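Side-chain contacts in cytochrome c, class II (Shewanella frigidimarina, PDB 4ULV), which carries a covalently bound heme c, binds diatomic gases at it and probably serves in electron transfer or gas sensing: residues 43-48 with 97-102; 82-87 with 123-128. All blocks are in the same frame, centred on the assembly; numbering follows the deposited sequence.

Contact 1. Residues 43-48 with 97-102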
ATOM      1  N   THR A  43      -6.789 -11.290   5.300  1.00  8.69           N
ATOM      2  CA  THR A  43      -6.441 -10.449   4.132  1.00  9.72           C
ATOM      3  C   THR A  43      -5.843  -9.080   4.593  1.00  9.49           C
ATOM      4  O   THR A  43      -4.928  -8.567   3.910  1.00 10.74           O
ATOM      5  CB  THR A  43      -7.596 -10.353   3.158  1.00 11.11           C
ATOM      6  OG1 THR A  43      -7.055 -10.216   1.827  1.00 14.63           O
ATOM      7  CG2 THR A  43      -8.518  -9.251   3.522  1.00 10.63           C
ATOM      8  N   ARG A  44      -6.255  -8.614   5.769  1.00  9.05           N
ATOM      9  CA  ARG A  44      -5.611  -7.460   6.357  1.00 10.00           C
ATOM     10  C   ARG A  44      -4.190  -7.745   6.737  1.00  8.57           C
ATOM     11  O   ARG A  44      -3.300  -6.903   6.566  1.00  9.91           O
ATOM     12  CB  ARG A  44      -6.418  -6.857   7.500  1.00 10.90           C
ATOM     13  CG  ARG A  44      -7.741  -6.264   6.965  1.00 12.85           C
ATOM     14  CD  ARG A  44      -8.116  -5.073   7.707  1.00 12.99           C
ATOM     15  NE  ARG A  44      -9.467  -4.719   7.499  1.00 10.11           N
ATOM     16  CZ  ARG A  44      -9.887  -3.971   6.486  1.00 11.71           C
ATOM     17  NH1 ARG A  44      -9.034  -3.580   5.567  1.00 11.60           N
ATOM     18  NH2 ARG A  44     -11.166  -3.658   6.443  1.00 13.87           N
ATOM     19  N   ALA A  45      -3.953  -8.956   7.277  1.00  8.78           N
ATOM     20  CA  ALA A  45      -2.591  -9.304   7.578  1.00  8.46           C
ATOM     21  C   ALA A  45      -1.739  -9.369   6.312  1.00  7.95           C
ATOM     22  O   ALA A  45      -0.568  -8.936   6.300  1.00  9.06           O
ATOM     23  CB  ALA A  45      -2.566 -10.674   8.316  1.00  7.96           C
ATOM     24  N   ASP A  46      -2.307  -9.881   5.227  1.00  7.66           N
ATOM     25  CA  ASP A  46      -1.581  -9.906   3.945  1.00  8.31           C
ATOM     26  C   ASP A  46      -1.348  -8.451   3.465  1.00  8.34           C
ATOM     27  O   ASP A  46      -0.254  -8.132   3.010  1.00  9.28           O
ATOM     28  CB  ASP A  46      -2.385 -10.700   2.916  1.00  8.72           C
ATOM     29  CG  ASP A  46      -2.477 -12.213   3.240  1.00 10.53           C
ATOM     30  OD1 ASP A  46      -1.498 -12.717   3.792  1.00 13.41           O
ATOM     31  OD2 ASP A  46      -3.531 -12.843   2.998  1.00 13.11           O
ATOM     32  N   ASN A  47      -2.328  -7.560   3.662  1.00  8.90           N
ATOM     33  CA  ASN A  47      -2.132  -6.123   3.328  1.00  9.86           C
ATOM     34  C   ASN A  47      -0.959  -5.553   4.121  1.00  8.54           C
ATOM     35  O   ASN A  47      -0.069  -4.878   3.598  1.00  8.98           O
ATOM     36  CB  ASN A  47      -3.337  -5.317   3.623  1.00  9.78           C
ATOM     37  CG  ASN A  47      -4.501  -5.569   2.675  1.00  9.48           C
ATOM     38  OD1 ASN A  47      -4.292  -6.145   1.576  1.00  9.88           O
ATOM     39  ND2 ASN A  47      -5.686  -5.108   2.988  1.00  8.32           N
ATOM     40  N   VAL A  48      -0.960  -5.803   5.439  1.00  8.75           N
ATOM     41  CA  VAL A  48       0.144  -5.304   6.250  1.00 10.14           C
ATOM     42  C   VAL A  48       1.520  -5.845   5.832  1.00  8.35           C
ATOM     43  O   VAL A  48       2.533  -5.173   5.770  1.00  9.52           O
ATOM     44  CB  VAL A  48      -0.124  -5.517   7.805  1.00  9.24           C
ATOM     45  CG1 VAL A  48       1.088  -5.121   8.633  1.00 10.40           C
ATOM     46  CG2 VAL A  48      -1.354  -4.703   8.219  1.00  9.32           C
ATOM     47  N   VAL A  97       1.143 -15.344   8.051  1.00  8.80           N
ATOM     48  CA  VAL A  97       1.123 -16.820   8.126  1.00  9.22           C
ATOM     49  C   VAL A  97       0.230 -17.252   9.294  1.00  9.52           C
ATOM     50  O   VAL A  97      -0.615 -18.148   9.109  1.00 11.21           O
ATOM     51  CB  VAL A  97       2.579 -17.385   8.269  1.00 10.22           C
ATOM     52  CG1 VAL A  97       2.575 -18.839   8.582  1.00  9.63           C
ATOM     53  CG2 VAL A  97       3.386 -17.162   6.998  1.00 13.98           C
ATOM     54  N   ALA A  98       0.385 -16.629  10.481  1.00  9.11           N
ATOM     55  CA  ALA A  98      -0.404 -17.051  11.623  1.00 10.62           C
ATOM     56  C   ALA A  98      -1.898 -16.890  11.372  1.00  9.38           C
ATOM     57  O   ALA A  98      -2.732 -17.688  11.783  1.00 11.56           O
ATOM     58  CB  ALA A  98      -0.006 -16.215  12.857  1.00 10.48           C
ATOM     59  N   ALA A  99      -2.242 -15.830  10.610  1.00  8.91           N
ATOM     60  CA  ALA A  99      -3.623 -15.578  10.281  1.00 10.53           C
ATOM     61  C   ALA A  99      -4.292 -16.588   9.345  1.00 10.87           C
ATOM     62  O   ALA A  99      -5.504 -16.606   9.206  1.00 13.32           O
ATOM     63  CB  ALA A  99      -3.761 -14.170   9.675  1.00  9.70           C
ATOM     64  N   LYS A 100      -3.487 -17.457   8.745  1.00 10.51           N
ATOM     65  CA  LYS A 100      -4.035 -18.538   7.950  1.00 11.36           C
ATOM     66  C   LYS A 100      -4.473 -19.758   8.779  1.00 13.18           C
ATOM     67  O   LYS A 100      -4.976 -20.691   8.204  1.00 21.08           O
ATOM     68  CB  LYS A 100      -3.033 -18.990   6.862  1.00 11.83           C
ATOM     69  CG  LYS A 100      -2.514 -17.889   5.975  1.00 12.29           C
ATOM     70  CD  LYS A 100      -3.644 -17.115   5.383  1.00 11.11           C
ATOM     71  CE  LYS A 100      -3.156 -15.972   4.457  1.00 10.03           C
ATOM     72  NZ  LYS A 100      -2.886 -14.719   5.302  1.00  9.98           N
ATOM     73  N   SER A 101      -4.319 -19.720  10.084  1.00 12.61           N
ATOM     74  CA  SER A 101      -4.677 -20.796  11.010  0.60 12.44           C
ATOM     75  C   SER A 101      -5.799 -20.242  11.900  1.00 11.86           C
ATOM     76  O   SER A 101      -6.055 -19.000  11.959  1.00 15.16           O
ATOM     77  CB  SER A 101      -3.488 -21.115  11.893  0.60 14.28           C
ATOM     78  OG  SER A 101      -3.446 -20.151  12.942  0.60 15.02           O
ATOM     79  N   SER A 102      -6.416 -21.122  12.656  1.00 14.28           N
ATOM     80  CA  SER A 102      -7.367 -20.722  13.677  1.00 14.31           C
ATOM     81  C   SER A 102      -6.771 -20.756  15.082  1.00 14.25           C
ATOM     82  O   SER A 102      -7.542 -20.795  16.044  1.00 21.16           O
ATOM     83  CB  SER A 102      -8.581 -21.632  13.575  1.00 15.35           C
ATOM     84  OG  SER A 102      -8.237 -22.966  13.849  1.00 19.07           O
TER

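Contact 2. Residues 82-87 with 123-128. With HEC (heme c), chain C.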
ATOM      1  N   ASP A  82      17.429   0.109   9.450  1.00  9.30           N
ATOM      2  CA  ASP A  82      17.188  -0.896   8.408  1.00  8.73           C
ATOM      3  C   ASP A  82      17.009  -2.310   9.021  1.00  9.18           C
ATOM      4  O   ASP A  82      16.190  -3.054   8.539  1.00 10.28           O
ATOM      5  CB  ASP A  82      18.332  -0.913   7.387  1.00 10.74           C
ATOM      6  CG  ASP A  82      18.386   0.337   6.542  1.00 11.30           C
ATOM      7  OD1 ASP A  82      17.417   1.153   6.558  1.00 11.55           O
ATOM      8  OD2 ASP A  82      19.409   0.489   5.808  1.00 10.86           O
ATOM      9  N   SER A  83      17.726  -2.612  10.120  1.00  9.06           N
ATOM     10  CA  SER A  83      17.527  -3.878  10.831  1.00 11.81           C
ATOM     11  C   SER A  83      16.111  -3.931  11.395  1.00  9.22           C
ATOM     12  O   SER A  83      15.400  -4.892  11.207  1.00  9.83           O
ATOM     13  CB  SER A  83      18.574  -3.977  11.911  1.00 13.88           C
ATOM     14  OG  SER A  83      18.359  -5.128  12.732  1.00 12.09           O
ATOM     15  N   LYS A  84      15.682  -2.828  12.055  1.00  9.60           N
ATOM     16  CA  LYS A  84      14.292  -2.769  12.569  1.00  9.47           C
ATOM     17  C   LYS A  84      13.264  -2.901  11.426  1.00  8.43           C
ATOM     18  O   LYS A  84      12.229  -3.552  11.538  1.00  9.89           O
ATOM     19  CB  LYS A  84      14.022  -1.463  13.360  1.00  8.07           C
ATOM     20  CG  LYS A  84      14.690  -1.424  14.685  1.00  9.24           C
ATOM     21  CD  LYS A  84      14.236  -0.176  15.487  1.00 10.33           C
ATOM     22  CE  LYS A  84      14.966   0.094  16.793  1.00 12.05           C
ATOM     23  NZ  LYS A  84      15.132  -1.109  17.618  1.00 15.43           N
ATOM     24  N   MET A  85      13.512  -2.177  10.332  1.00  8.75           N
ATOM     25  CA  MET A  85      12.561  -2.246   9.219  1.00  9.22           C
ATOM     26  C   MET A  85      12.442  -3.642   8.610  1.00  8.58           C
ATOM     27  O   MET A  85      11.323  -4.079   8.341  1.00  9.27           O
ATOM     28  CB  MET A  85      12.903  -1.203   8.170  1.00 10.60           C
ATOM     29  CG  MET A  85      11.836  -1.073   7.075  1.00 12.07           C
ATOM     30  SD  MET A  85      10.342  -0.279   7.657  1.00 13.53           S
ATOM     31  CE  MET A  85      10.823   1.464   7.837  1.00 12.89           C
ATOM     32  N   THR A  86      13.580  -4.284   8.378  1.00  8.22           N
ATOM     33  CA  THR A  86      13.520  -5.662   7.874  1.00  9.24           C
ATOM     34  C   THR A  86      12.909  -6.648   8.832  1.00  8.99           C
ATOM     35  O   THR A  86      12.139  -7.533   8.442  1.00 10.49           O
ATOM     36  CB  THR A  86      14.882  -6.133   7.373  1.00 10.95           C
ATOM     37  OG1 THR A  86      15.867  -6.097   8.376  1.00 13.72           O
ATOM     38  CG2 THR A  86      15.374  -5.319   6.277  1.00 10.68           C
ATOM     39  N   ALA A  87      13.134  -6.433  10.129  1.00  9.49           N
ATOM     40  CA  ALA A  87      12.490  -7.245  11.119  1.00  9.56           C
ATOM     41  C   ALA A  87      11.004  -7.055  11.148  1.00  8.90           C
ATOM     42  O   ALA A  87      10.231  -8.000  11.297  1.00  9.45           O
ATOM     43  CB  ALA A  87      13.092  -7.023  12.480  1.00 10.25           C
ATOM     44  N   ASP A 123       9.842   4.571  19.120  1.00 11.02           N
ATOM     45  CA  ASP A 123      10.493   5.066  20.353  1.00 10.92           C
ATOM     46  C   ASP A 123      11.829   5.680  20.043  1.00 11.45           C
ATOM     47  O   ASP A 123      12.214   6.691  20.648  1.00 16.35           O
ATOM     48  CB  ASP A 123      10.671   3.888  21.322  1.00 12.66           C
ATOM     49  CG  ASP A 123       9.420   3.573  22.085  1.00 16.26           C
ATOM     50  OD1 ASP A 123       8.447   4.334  22.033  1.00 17.87           O
ATOM     51  OD2 ASP A 123       9.435   2.483  22.721  1.00 19.81           O
ATOM     52  N   VAL A 124      12.546   5.122  19.061  1.00 11.14           N
ATOM     53  CA  VAL A 124      13.910   5.562  18.735  1.00 10.99           C
ATOM     54  C   VAL A 124      13.935   6.632  17.627  1.00 10.98           C
ATOM     55  O   VAL A 124      14.788   7.529  17.686  1.00 15.45           O
ATOM     56  CB  VAL A 124      14.836   4.355  18.420  1.00 11.07           C
ATOM     57  CG1 VAL A 124      16.231   4.793  18.131  1.00 14.64           C
ATOM     58  CG2 VAL A 124      14.803   3.381  19.553  1.00 11.80           C
ATOM     59  N   TYR A 125      13.058   6.494  16.605  1.00  9.84           N
ATOM     60  CA  TYR A 125      13.224   7.198  15.340  1.00  9.70           C
ATOM     61  C   TYR A 125      12.109   8.128  14.952  1.00 10.99           C
ATOM     62  O   TYR A 125      12.225   8.778  13.889  1.00 12.22           O
ATOM     63  CB  TYR A 125      13.469   6.155  14.262  1.00  9.86           C
ATOM     64  CG  TYR A 125      14.760   5.440  14.429  1.00 10.15           C
ATOM     65  CD1 TYR A 125      15.966   6.070  14.361  1.00 11.02           C
ATOM     66  CD2 TYR A 125      14.787   4.053  14.653  1.00  9.56           C
ATOM     67  CE1 TYR A 125      17.149   5.410  14.520  1.00 10.14           C
ATOM     68  CE2 TYR A 125      15.971   3.390  14.823  1.00 11.18           C
ATOM     69  CZ  TYR A 125      17.167   4.044  14.803  1.00 11.81           C
ATOM     70  OH  TYR A 125      18.374   3.432  14.986  1.00 12.77           O
ATOM     71  N   LYS A 126      11.074   8.285  15.758  1.00 11.59           N
ATOM     72  CA  LYS A 126       9.925   9.139  15.432  1.00 13.15           C
ATOM     73  C   LYS A 126       9.736  10.106  16.542  1.00 11.93           C
ATOM     74  O   LYS A 126       9.865   9.815  17.719  1.00 14.63           O
ATOM     75  CB  LYS A 126       8.627   8.330  15.216  1.00 14.66           C
ATOM     76  CG  LYS A 126       7.461   9.067  14.609  1.00 15.25           C
ATOM     77  CD  LYS A 126       6.240   8.194  14.452  1.00 15.86           C
ATOM     78  CE  LYS A 126       4.975   8.853  13.967  1.00 17.37           C
ATOM     79  NZ  LYS A 126       4.390   9.755  15.008  1.00 25.75           N
ATOM     80  N   LYS A 127       9.393  11.342  16.183  1.00 13.48           N
ATOM     81  CA  LYS A 127       9.080  12.393  17.195  1.00 13.23           C
ATOM     82  C   LYS A 127       7.929  11.936  18.052  1.00 16.38           C
ATOM     83  O   LYS A 127       7.030  11.226  17.608  1.00 20.96           O
ATOM     84  CB  LYS A 127       8.722  13.731  16.514  1.00 15.32           C
ATOM     85  CG  LYS A 127       9.857  14.291  15.705  1.00 18.95           C
ATOM     86  CD  LYS A 127       9.492  15.575  14.973  1.00 21.89           C
ATOM     87  CE  LYS A 127      10.579  15.936  13.958  1.00 28.27           C
ATOM     88  NZ  LYS A 127      10.243  17.035  13.006  1.00 27.39           N
ATOM     89  N   ASP A 128       7.951  12.342  19.318  1.00 18.42           N
ATOM     90  CA  ASP A 128       6.788  12.173  20.192  1.00 26.16           C
ATOM     91  C   ASP A 128       5.586  13.012  19.771  1.00 42.99           C
ATOM     92  O   ASP A 128       4.467  12.610  20.097  1.00 61.17           O
ATOM     93  CB  ASP A 128       7.123  12.595  21.620  1.00 27.78           C
ATOM     94  CG  ASP A 128       8.075  11.659  22.312  1.00 39.62           C
ATOM     95  OD1 ASP A 128       8.455  10.589  21.770  1.00 37.60           O
ATOM     96  OD2 ASP A 128       8.424  12.041  23.452  1.00 58.57           O
ATOM     97  OXT ASP A 128       5.704  14.083  19.139  1.00 56.94           O
TER
HETATM   98 FE   HEC C 129       5.506   3.879  11.855  1.00 10.11          FE
HETATM   99  CHA HEC C 129       5.006   7.155  10.959  1.00 10.84           C
HETATM  100  CHB HEC C 129       2.170   3.453  12.066  1.00  9.06           C
HETATM  101  CHC HEC C 129       5.974   0.524  12.094  1.00  9.45           C
HETATM  102  CHD HEC C 129       8.856   4.316  11.525  1.00  8.68           C
HETATM  103  NA  HEC C 129       3.864   5.126  11.520  1.00  9.71           N
HETATM  104  C1A HEC C 129       3.832   6.433  11.192  1.00  9.47           C
HETATM  105  C2A HEC C 129       2.520   6.921  11.125  1.00 10.58           C
HETATM  106  C3A HEC C 129       1.717   5.871  11.441  1.00 10.00           C
HETATM  107  C4A HEC C 129       2.580   4.753  11.677  1.00  9.52           C
HETATM  108  CMA HEC C 129       0.230   5.875  11.546  1.00 10.94           C
HETATM  109  CAA HEC C 129       2.113   8.359  10.781  1.00 10.55           C
HETATM  110  CBA HEC C 129       1.948   8.506   9.255  1.00 10.95           C
HETATM  111  CGA HEC C 129       1.453   9.890   8.845  1.00 14.79           C
HETATM  112  O1A HEC C 129       2.246  10.828   8.878  1.00 18.70           O
HETATM  113  O2A HEC C 129       0.280   9.997   8.455  1.00 22.51           O
HETATM  114  NB  HEC C 129       4.274   2.221  11.945  1.00  9.90           N
HETATM  115  C1B HEC C 129       2.927   2.229  12.150  1.00  9.80           C
HETATM  116  C2B HEC C 129       2.399   0.982  12.510  1.00  9.43           C
HETATM  117  C3B HEC C 129       3.508   0.188  12.497  1.00  8.96           C
HETATM  118  C4B HEC C 129       4.639   0.928  12.166  1.00  9.07           C
HETATM  119  CMB HEC C 129       1.011   0.664  12.895  1.00 10.56           C
HETATM  120  CAB HEC C 129       3.619  -1.294  12.809  1.00  9.67           C
HETATM  121  CBB HEC C 129       2.465  -2.150  12.303  1.00  9.97           C
HETATM  122  NC  HEC C 129       7.151   2.575  11.753  1.00  9.34           N
HETATM  123  C1C HEC C 129       7.164   1.201  11.958  1.00  8.64           C
HETATM  124  C2C HEC C 129       8.485   0.715  11.951  1.00  8.59           C
HETATM  125  C3C HEC C 129       9.332   1.806  11.767  1.00  9.51           C
HETATM  126  C4C HEC C 129       8.433   2.932  11.659  1.00  9.35           C
HETATM  127  CMC HEC C 129       8.838  -0.763  12.151  1.00  8.90           C
HETATM  128  CAC HEC C 129      10.826   1.883  11.734  1.00 10.14           C
HETATM  129  CBC HEC C 129      11.629   0.695  11.299  1.00  9.88           C
HETATM  130  ND  HEC C 129       6.737   5.465  11.292  1.00  9.35           N
HETATM  131  C1D HEC C 129       8.061   5.495  11.338  1.00  9.75           C
HETATM  132  C2D HEC C 129       8.593   6.807  11.156  1.00  9.93           C
HETATM  133  C3D HEC C 129       7.499   7.583  10.897  1.00  9.65           C
HETATM  134  C4D HEC C 129       6.362   6.749  11.049  1.00 10.67           C
HETATM  135  CMD HEC C 129      10.006   7.220  11.137  1.00 10.70           C
HETATM  136  CAD HEC C 129       7.506   9.031  10.518  1.00  8.98           C
HETATM  137  CBD HEC C 129       7.314   9.261   9.017  1.00  9.38           C
HETATM  138  CGD HEC C 129       7.315  10.750   8.621  1.00 10.29           C
HETATM  139  O1D HEC C 129       6.653  11.541   9.383  1.00 12.10           O
HETATM  140  O2D HEC C 129       8.017  11.046   7.644  1.00 11.27           O

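Contact 1. Residues 43-48 with 97-102
A45 and D46 on helix 38-51 meet A99 and K100, in the type I turn A98-S101 at the C-terminal end of helix 78-98, so the contact closes one corner of the four-helix bundle of a cytochrome c'. The two backbones come nearest at A45 and A99, whose CA atoms are 6.9 Å apart. Their side chains point at each other, and CB of A45 touches CB of A99 at 3.9 Å; two methyl groups let the chains draw this close.

Beside this small apolar spot lies a salt bridge. NZ of K100 sits 2.9 Å from OD1 of D46, on the syn side of the carboxylate but 27° out of its plane, and makes a second, weak bond to OD2. The two side chains reach out from opposite directions. K100 gets there by bending twice, at chi2 (-53°) and at chi4 (-87°), which folds its ammonium back toward the helix it has just left. That ammonium also bonds to S42 OG and to the A96 carbonyl oxygen, so OD1 of D46, S42 OG and the A96 carbonyl all accept from it. With an alanine in place of D46, the ammonium would probably keep S42 and A96 but lose this carboxylate as its counter-charge, and the lysine end is likely to become freer to swing.

On the inner side, A45 also packs on A96 and on M26 of helix 5-30, while A98 rests on N106, I107 and A110 of helix 104-125. R44, one residue before A45, pairs with D25 of helix 5-30 and with E57 of the second subunit.

Contact 2. Residues 82-87 with 123-128
K84 reaches from helix 78-98 past the rim of the heme to Y125 and V124, at the end of helix 104-125. Its CB lies 3.8 Å from CBC, the outer carbon of a former vinyl group of the heme. With CG anti to the carbonyl carbon (chi1 -72°) and the next two torsions extended, the chain runs out from the helix. CD comes alongside the tyrosine, 4.0 Å from CE2 of Y125. At chi4 (-46°) the chain bends, and CE stays 4.0 Å from that same CE2, oblique to the ring, while approaching CG2 of V124 at 4.3 Å. Everything K84 gives to the other segment is therefore methylene against hydrocarbon, and NZ lies beyond these contacts.

The ring that K84 brushes is fixed from several directions. V124 lays its CG1 3.5 Å above the plane, over the ring centre; F81 packs against Y125 edge-to-face, and the phenol OH hydrogen-bonds D80. Together these contacts probably leave the ring little freedom to turn.

Next to this pair, the heme is touched from both sides of its plane. M85, bent at chi2 and chi3, brings its CE 3.6 Å from CBC of the heme, on the side of the heme plane opposite to K126. K126, the first residue to leave helical geometry, runs along the outer edge of one pyrrole, its CD 3.7 Å from C4D of the heme and its CE 3.5 Å from the meso carbon CHA.

K84, M85, Y125 and K126 all belong to the heme pocket; the last two follow shortly after the Cys-X-X-Cys-His heme-attachment motif of C118, C121 and the axial ligand H122, whose place near the C-terminus marks class II cytochromes c.

How the contacts relate
Helix 78-98 is common to both contacts. Contact 2 uses its first half and contact 1 its C-terminal end and the turn beyond, so their centres lie 23 Å apart, on opposite sides of the centre of the chain, with nearest atoms about 9 Å from each other. Along the sequence the segments alternate: 43-48, 82-87, 97-102, 123-128. Helix 78-98 is thus tied backward to helix 38-51 at one end and forward to helix 104-125 at the other. Contact 2 borders the heme directly, whereas contact 1 lies farther off, the side chain of A45 being about 11 Å from the heme, in the part of the bundle that the second subunit approaches.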